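Local coordinates for microcin B17-processing protein McbB (Escherichia coli str. K-12 substr. MG1655, PDB 6GRH) that is required to process the inactive microcin B17 precursor peptide, McbA, into the active antibiotic, at residues Ile100-Asp103 with Leu107-Asn110; Trp142-Asn147 with His244-Arg249. One frame throughout, in Å; residues are numbered along the deposited sequence.

Contact 1 (100-103 with 107-110) and contact 2 (142-147 with 244-249) are built on neighbouring parallel strands of one mixed sheet, and their centres lie about 9 Å apart. Contact 1 is local, a chain segment folding back on the end of its own strand; contact 2 brings helix 236-254 onto the same sheet from about a hundred residues further along. The strands are joined directly: I101 N stands 2.7 Å from W142 O, and S102 OG stands 2.7 Å from H144 O, both probable hydrogen bonds. F108 of contact 1 also touches I246 of contact 2, so the two buried contacts adjoin. The zinc ion, held by C192, C195, C290 and C292, belongs to neither contact.

Contact 1: residues Ile100-Asp103 with Leu107-Asn110; sequences IISD and LFSN
F108 lays its ring against the side chain of I100, and this pair makes up most of the small, buried contact. The CG2 methyl of I100 sits almost centrally over one ring face, 4.0 Å from the centroid of the F108 ring and 13° off its normal, a CH-pi contact. A second branch helps: I100 CD1 approaches F108 CD2 at 4.0 Å, so the two branches of the isoleucine cover the same face of the ring, CG2 over its centre and CD1 nearer the rim. With chi1 at -64°, I100 has CG2 anti to its backbone N and CG1 beside it, which presents both branches to the phenylalanine. The two side chains meet at about a right angle. On the opposite face L107 CB lies above the ring plane, offset towards the rim.

S102 comes to the ring edge, its OG 3.9 Å from F108 CE1 and near the ring plane. This is only a van der Waals approach; the hydroxyl is engaged by H144 O and V104 N, which lets a small polar residue sit in buried surroundings at the strand end.

The contact folds the loop between strand 97-102 and helix 111-115 back over the strand. F108 also touches I125 of strand 122-127 and Y243 and I246 of helix 236-254, filling the space between sheet and helix.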
loop_
_atom_site.group_PDB
_atom_site.type_symbol
_atom_site.label_atom_id
_atom_site.label_comp_id
_atom_site.label_asym_id
_atom_site.label_seq_id
_atom_site.Cartn_x
_atom_site.Cartn_y
_atom_site.Cartn_z
ATOM N N ILE B 100 23.431 -1.633 -24.400
ATOM C CA ILE B 100 22.441 -2.662 -24.146
ATOM C C ILE B 100 23.151 -4.007 -24.166
ATOM O O ILE B 100 23.826 -4.339 -25.143
ATOM C CB ILE B 100 21.306 -2.633 -25.174
ATOM C CG1 ILE B 100 20.561 -1.312 -25.053
ATOM C CG2 ILE B 100 20.343 -3.807 -24.930
ATOM C CD1 ILE B 100 19.477 -1.129 -26.079
ATOM N N ILE B 101 23.063 -4.742 -23.055
ATOM C CA ILE B 101 23.628 -6.085 -22.942
ATOM C C ILE B 101 22.444 -7.039 -22.910
ATOM O O ILE B 101 21.480 -6.837 -22.127
ATOM C CB ILE B 101 24.524 -6.267 -21.684
ATOM C CG1 ILE B 101 25.689 -5.260 -21.682
ATOM C CG2 ILE B 101 25.076 -7.681 -21.649
ATOM C CD1 ILE B 101 26.636 -5.304 -20.494
ATOM N N SER B 102 22.464 -8.056 -23.759
ATOM C CA SER B 102 21.278 -8.922 -23.856
ATOM C C SER B 102 21.584 -10.317 -24.301
ATOM O O SER B 102 22.586 -10.554 -24.980
ATOM C CB SER B 102 20.259 -8.302 -24.831
ATOM O OG SER B 102 19.001 -8.945 -24.752
ATOM N N ASP B 103 20.697 -11.233 -23.931
ATOM C CA ASP B 103 20.692 -12.590 -24.480
ATOM C C ASP B 103 19.942 -12.681 -25.794
ATOM O O ASP B 103 20.003 -13.711 -26.452
ATOM C CB ASP B 103 20.160 -13.614 -23.453
ATOM C CG ASP B 103 18.670 -13.429 -23.077
ATOM O OD1 ASP B 103 18.010 -12.431 -23.439
ATOM O OD2 ASP B 103 18.163 -14.310 -22.335
ATOM N N LEU B 107 17.254 -8.704 -31.381
ATOM C CA LEU B 107 16.074 -7.834 -31.188
ATOM C C LEU B 107 16.428 -6.347 -31.305
ATOM O O LEU B 107 15.574 -5.532 -31.625
ATOM C CB LEU B 107 15.387 -8.107 -29.827
ATOM C CG LEU B 107 14.246 -7.175 -29.351
ATOM C CD1 LEU B 107 13.060 -7.235 -30.332
ATOM C CD2 LEU B 107 13.811 -7.503 -27.901
ATOM N N PHE B 108 17.692 -6.006 -31.054
ATOM C CA PHE B 108 18.160 -4.628 -31.060
ATOM C C PHE B 108 19.075 -4.300 -32.223
ATOM O O PHE B 108 19.727 -3.270 -32.189
ATOM C CB PHE B 108 18.921 -4.350 -29.773
ATOM C CG PHE B 108 18.115 -4.577 -28.549
ATOM C CD1 PHE B 108 18.260 -5.735 -27.817
ATOM C CD2 PHE B 108 17.189 -3.637 -28.147
ATOM C CE1 PHE B 108 17.516 -5.938 -26.655
ATOM C CE2 PHE B 108 16.444 -3.828 -26.990
ATOM C CZ PHE B 108 16.606 -4.990 -26.250
ATOM N N SER B 109 19.088 -5.134 -33.252
ATOM C CA SER B 109 20.051 -4.967 -34.339
ATOM C C SER B 109 19.852 -3.671 -35.149
ATOM O O SER B 109 20.768 -3.240 -35.835
ATOM C CB SER B 109 20.030 -6.174 -35.261
ATOM O OG SER B 109 18.782 -6.277 -35.889
ATOM N N ASN B 110 18.674 -3.050 -35.083
ATOM C CA ASN B 110 18.477 -1.736 -35.698
ATOM C C ASN B 110 18.341 -0.581 -34.685
ATOM O O ASN B 110 18.152 0.563 -35.092
ATOM C CB ASN B 110 17.280 -1.798 -36.658
ATOM C CG ASN B 110 17.552 -2.664 -37.880
ATOM O OD1 ASN B 110 16.802 -3.597 -38.173
ATOM N ND2 ASN B 110 18.640 -2.390 -38.576
#

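Contact 2: residues Trp142-Asn147 with His244-Arg249; sequences WLHLEN and HLIKRR. With EDO (1,2-ethanediol), chain J.
Strand 142-144 and helix segment 244-249 run nearly antiparallel, at 171° between their N-to-C directions, with their axes 11.7 Å apart. That spacing is bridged by side chains alone; the closest CA pair is W142 with I246, at 9.0 Å.

I246 is the link between two strand residues that point to the same side of the sheet. Its CG2 methyl lies over the six-membered ring of W142, 3.9 Å from the centroid and 12° off the normal, while I246 CG1 closes to 3.6 Å on W142 CZ2. The far methyl, I246 CD1, reaches over the H144 ring, 4.2 Å from its centroid and displaced towards the rim. The two methyl contacts are CH-pi, that of CG1 plain apolar packing; the extended chi2 carries CD1 on from indole to imidazole. A branched aliphatic residue suits this place, its separate methyls serving two rings.

R249 meets the indole at its edge: R249 CB lies in the ring plane, 3.7 Å from W142 CH2. A bend at chi2 (72°) helps lead the guanidinium away, where NH1 forms a salt bridge with E252 and NH2 a hydrogen bond with F266 O. W142 NE1 and H144 ND1 both bond to S171 OG, anchoring the rings. R248 NH2 donates to 1,2-ethanediol O1 (3.1 Å), in the guanidinium plane, and NH1 weakly; the diol is probably from the crystallisation liquor.

Helix 236-254 thus covers strand 139-144, with F178 and I180 of strand 177-180 and W115 of helix 111-115 extending the apolar layer. H244, K247 and R248 make polar bonds to a second subunit, K247 by a salt bridge to its E238, and L245 packs on its C277.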
loop_
_atom_site.group_PDB
_atom_site.type_symbol
_atom_site.label_atom_id
_atom_site.label_comp_id
_atom_site.label_asym_id
_atom_site.label_seq_id
_atom_site.Cartn_x
_atom_site.Cartn_y
_atom_site.Cartn_z
ATOM N N TRP B 142 22.082 -1.091 -19.803
ATOM C CA TRP B 142 20.786 -1.730 -19.856
ATOM C C TRP B 142 20.978 -3.221 -20.094
ATOM O O TRP B 142 21.475 -3.618 -21.134
ATOM C CB TRP B 142 19.909 -1.132 -20.971
ATOM C CG TRP B 142 18.465 -1.546 -20.822
ATOM C CD1 TRP B 142 17.978 -2.842 -20.832
ATOM C CD2 TRP B 142 17.341 -0.704 -20.597
ATOM N NE1 TRP B 142 16.624 -2.835 -20.657
ATOM C CE2 TRP B 142 16.205 -1.549 -20.477
ATOM C CE3 TRP B 142 17.172 0.679 -20.488
ATOM C CZ2 TRP B 142 14.917 -1.057 -20.250
ATOM C CZ3 TRP B 142 15.898 1.178 -20.255
ATOM C CH2 TRP B 142 14.783 0.303 -20.135
ATOM N N LEU B 143 20.588 -4.053 -19.116
ATOM C CA LEU B 143 20.657 -5.501 -19.263
ATOM C C LEU B 143 19.263 -6.056 -19.505
ATOM O O LEU B 143 18.419 -5.955 -18.631
ATOM C CB LEU B 143 21.268 -6.117 -18.022
ATOM C CG LEU B 143 21.312 -7.636 -17.883
ATOM C CD1 LEU B 143 22.090 -8.309 -19.009
ATOM C CD2 LEU B 143 21.920 -7.976 -16.517
ATOM N N HIS B 144 19.029 -6.645 -20.677
ATOM C CA HIS B 144 17.719 -7.157 -21.036
ATOM C C HIS B 144 17.838 -8.663 -21.220
ATOM O O HIS B 144 18.605 -9.119 -22.062
ATOM C CB HIS B 144 17.190 -6.489 -22.301
ATOM C CG HIS B 144 15.918 -7.083 -22.804
ATOM N ND1 HIS B 144 14.717 -6.896 -22.162
ATOM C CD2 HIS B 144 15.671 -7.917 -23.835
ATOM C CE1 HIS B 144 13.775 -7.564 -22.806
ATOM N NE2 HIS B 144 14.320 -8.163 -23.846
ATOM N N LEU B 145 17.041 -9.420 -20.456
ATOM C CA LEU B 145 17.037 -10.883 -20.506
ATOM C C LEU B 145 15.657 -11.471 -20.814
ATOM O O LEU B 145 14.698 -11.216 -20.071
ATOM C CB LEU B 145 17.515 -11.441 -19.167
ATOM C CG LEU B 145 18.945 -11.061 -18.779
ATOM C CD1 LEU B 145 19.289 -11.584 -17.395
ATOM C CD2 LEU B 145 19.930 -11.596 -19.806
ATOM N N GLU B 146 15.554 -12.229 -21.906
ATOM C CA GLU B 146 14.414 -13.127 -22.137
ATOM C C GLU B 146 14.521 -14.395 -21.304
ATOM O O GLU B 146 13.532 -14.864 -20.735
ATOM C CB GLU B 146 14.269 -13.496 -23.621
ATOM C CG GLU B 146 13.605 -12.407 -24.415
ATOM C CD GLU B 146 13.091 -12.797 -25.793
ATOM O OE1 GLU B 146 12.961 -13.995 -26.139
ATOM O OE2 GLU B 146 12.770 -11.841 -26.514
ATOM N N ASN B 147 15.715 -14.962 -21.232
ATOM C CA ASN B 147 15.934 -16.153 -20.440
ATOM C C ASN B 147 16.701 -15.757 -19.184
ATOM O O ASN B 147 17.924 -15.712 -19.166
ATOM C CB ASN B 147 16.630 -17.201 -21.276
ATOM C CG ASN B 147 15.849 -17.511 -22.534
ATOM O OD1 ASN B 147 14.642 -17.791 -22.475
ATOM N ND2 ASN B 147 16.511 -17.416 -23.690
ATOM N N HIS B 244 9.446 -0.937 -27.513
ATOM C CA HIS B 244 8.994 0.427 -27.352
ATOM C C HIS B 244 9.177 0.957 -25.924
ATOM O O HIS B 244 9.615 2.104 -25.739
ATOM C CB HIS B 244 7.545 0.545 -27.795
ATOM C CG HIS B 244 7.052 1.948 -27.853
ATOM N ND1 HIS B 244 7.594 2.899 -28.701
ATOM C CD2 HIS B 244 6.074 2.570 -27.151
ATOM C CE1 HIS B 244 6.976 4.051 -28.500
ATOM N NE2 HIS B 244 6.042 3.874 -27.576
ATOM N N LEU B 245 8.817 0.150 -24.918
ATOM C CA LEU B 245 9.022 0.555 -23.526
ATOM C C LEU B 245 10.476 0.820 -23.148
ATOM O O LEU B 245 10.766 1.781 -22.432
ATOM C CB LEU B 245 8.388 -0.452 -22.557
ATOM C CG LEU B 245 6.877 -0.449 -22.453
ATOM C CD1 LEU B 245 6.419 -1.526 -21.463
ATOM C CD2 LEU B 245 6.356 0.874 -21.964
ATOM N N ILE B 246 11.378 -0.010 -23.656
ATOM C CA ILE B 246 12.825 0.187 -23.500
ATOM C C ILE B 246 13.244 1.527 -24.122
ATOM O O ILE B 246 13.894 2.373 -23.469
ATOM C CB ILE B 246 13.614 -0.993 -24.091
ATOM C CG1 ILE B 246 13.368 -2.277 -23.281
ATOM C CG2 ILE B 246 15.116 -0.715 -24.117
ATOM C CD1 ILE B 246 13.923 -3.545 -23.890
ATOM N N LYS B 247 12.838 1.741 -25.373
ATOM C CA LYS B 247 13.147 2.982 -26.055
ATOM C C LYS B 247 12.672 4.210 -25.285
ATOM O O LYS B 247 13.449 5.149 -25.045
ATOM C CB LYS B 247 12.560 2.988 -27.466
ATOM C CG LYS B 247 13.102 4.161 -28.268
ATOM C CD LYS B 247 12.351 4.375 -29.561
ATOM C CE LYS B 247 11.123 5.229 -29.319
ATOM N NZ LYS B 247 10.534 5.497 -30.635
ATOM N N ARG B 248 11.399 4.189 -24.868
ATOM C CA ARG B 248 10.859 5.326 -24.160
ATOM C C ARG B 248 11.498 5.555 -22.814
ATOM O O ARG B 248 11.706 6.694 -22.427
ATOM C CB ARG B 248 9.354 5.252 -24.000
ATOM C CG ARG B 248 8.631 5.417 -25.306
ATOM C CD ARG B 248 8.960 6.747 -25.996
ATOM N NE ARG B 248 7.923 7.046 -26.963
ATOM C CZ ARG B 248 8.042 7.845 -28.010
ATOM N NH1 ARG B 248 9.176 8.492 -28.279
ATOM N NH2 ARG B 248 6.980 8.025 -28.783
ATOM N N ARG B 249 11.859 4.479 -22.134
ATOM C CA ARG B 249 12.554 4.619 -20.883
ATOM C C ARG B 249 13.953 5.216 -21.056
ATOM O O ARG B 249 14.349 6.119 -20.317
ATOM C CB ARG B 249 12.535 3.276 -20.115
ATOM C CG ARG B 249 13.116 3.383 -18.727
ATOM C CD ARG B 249 12.172 4.135 -17.812
ATOM N NE ARG B 249 12.748 4.253 -16.486
ATOM C CZ ARG B 249 12.912 5.370 -15.785
ATOM N NH1 ARG B 249 12.487 6.564 -16.225
ATOM N NH2 ARG B 249 13.486 5.282 -14.585
HETATM C C1 EDO J . 7.709 9.571 -31.789
HETATM O O1 EDO J . 7.605 10.384 -30.617
HETATM C C2 EDO J . 6.305 9.339 -32.322
HETATM O O2 EDO J . 6.285 8.256 -33.249
#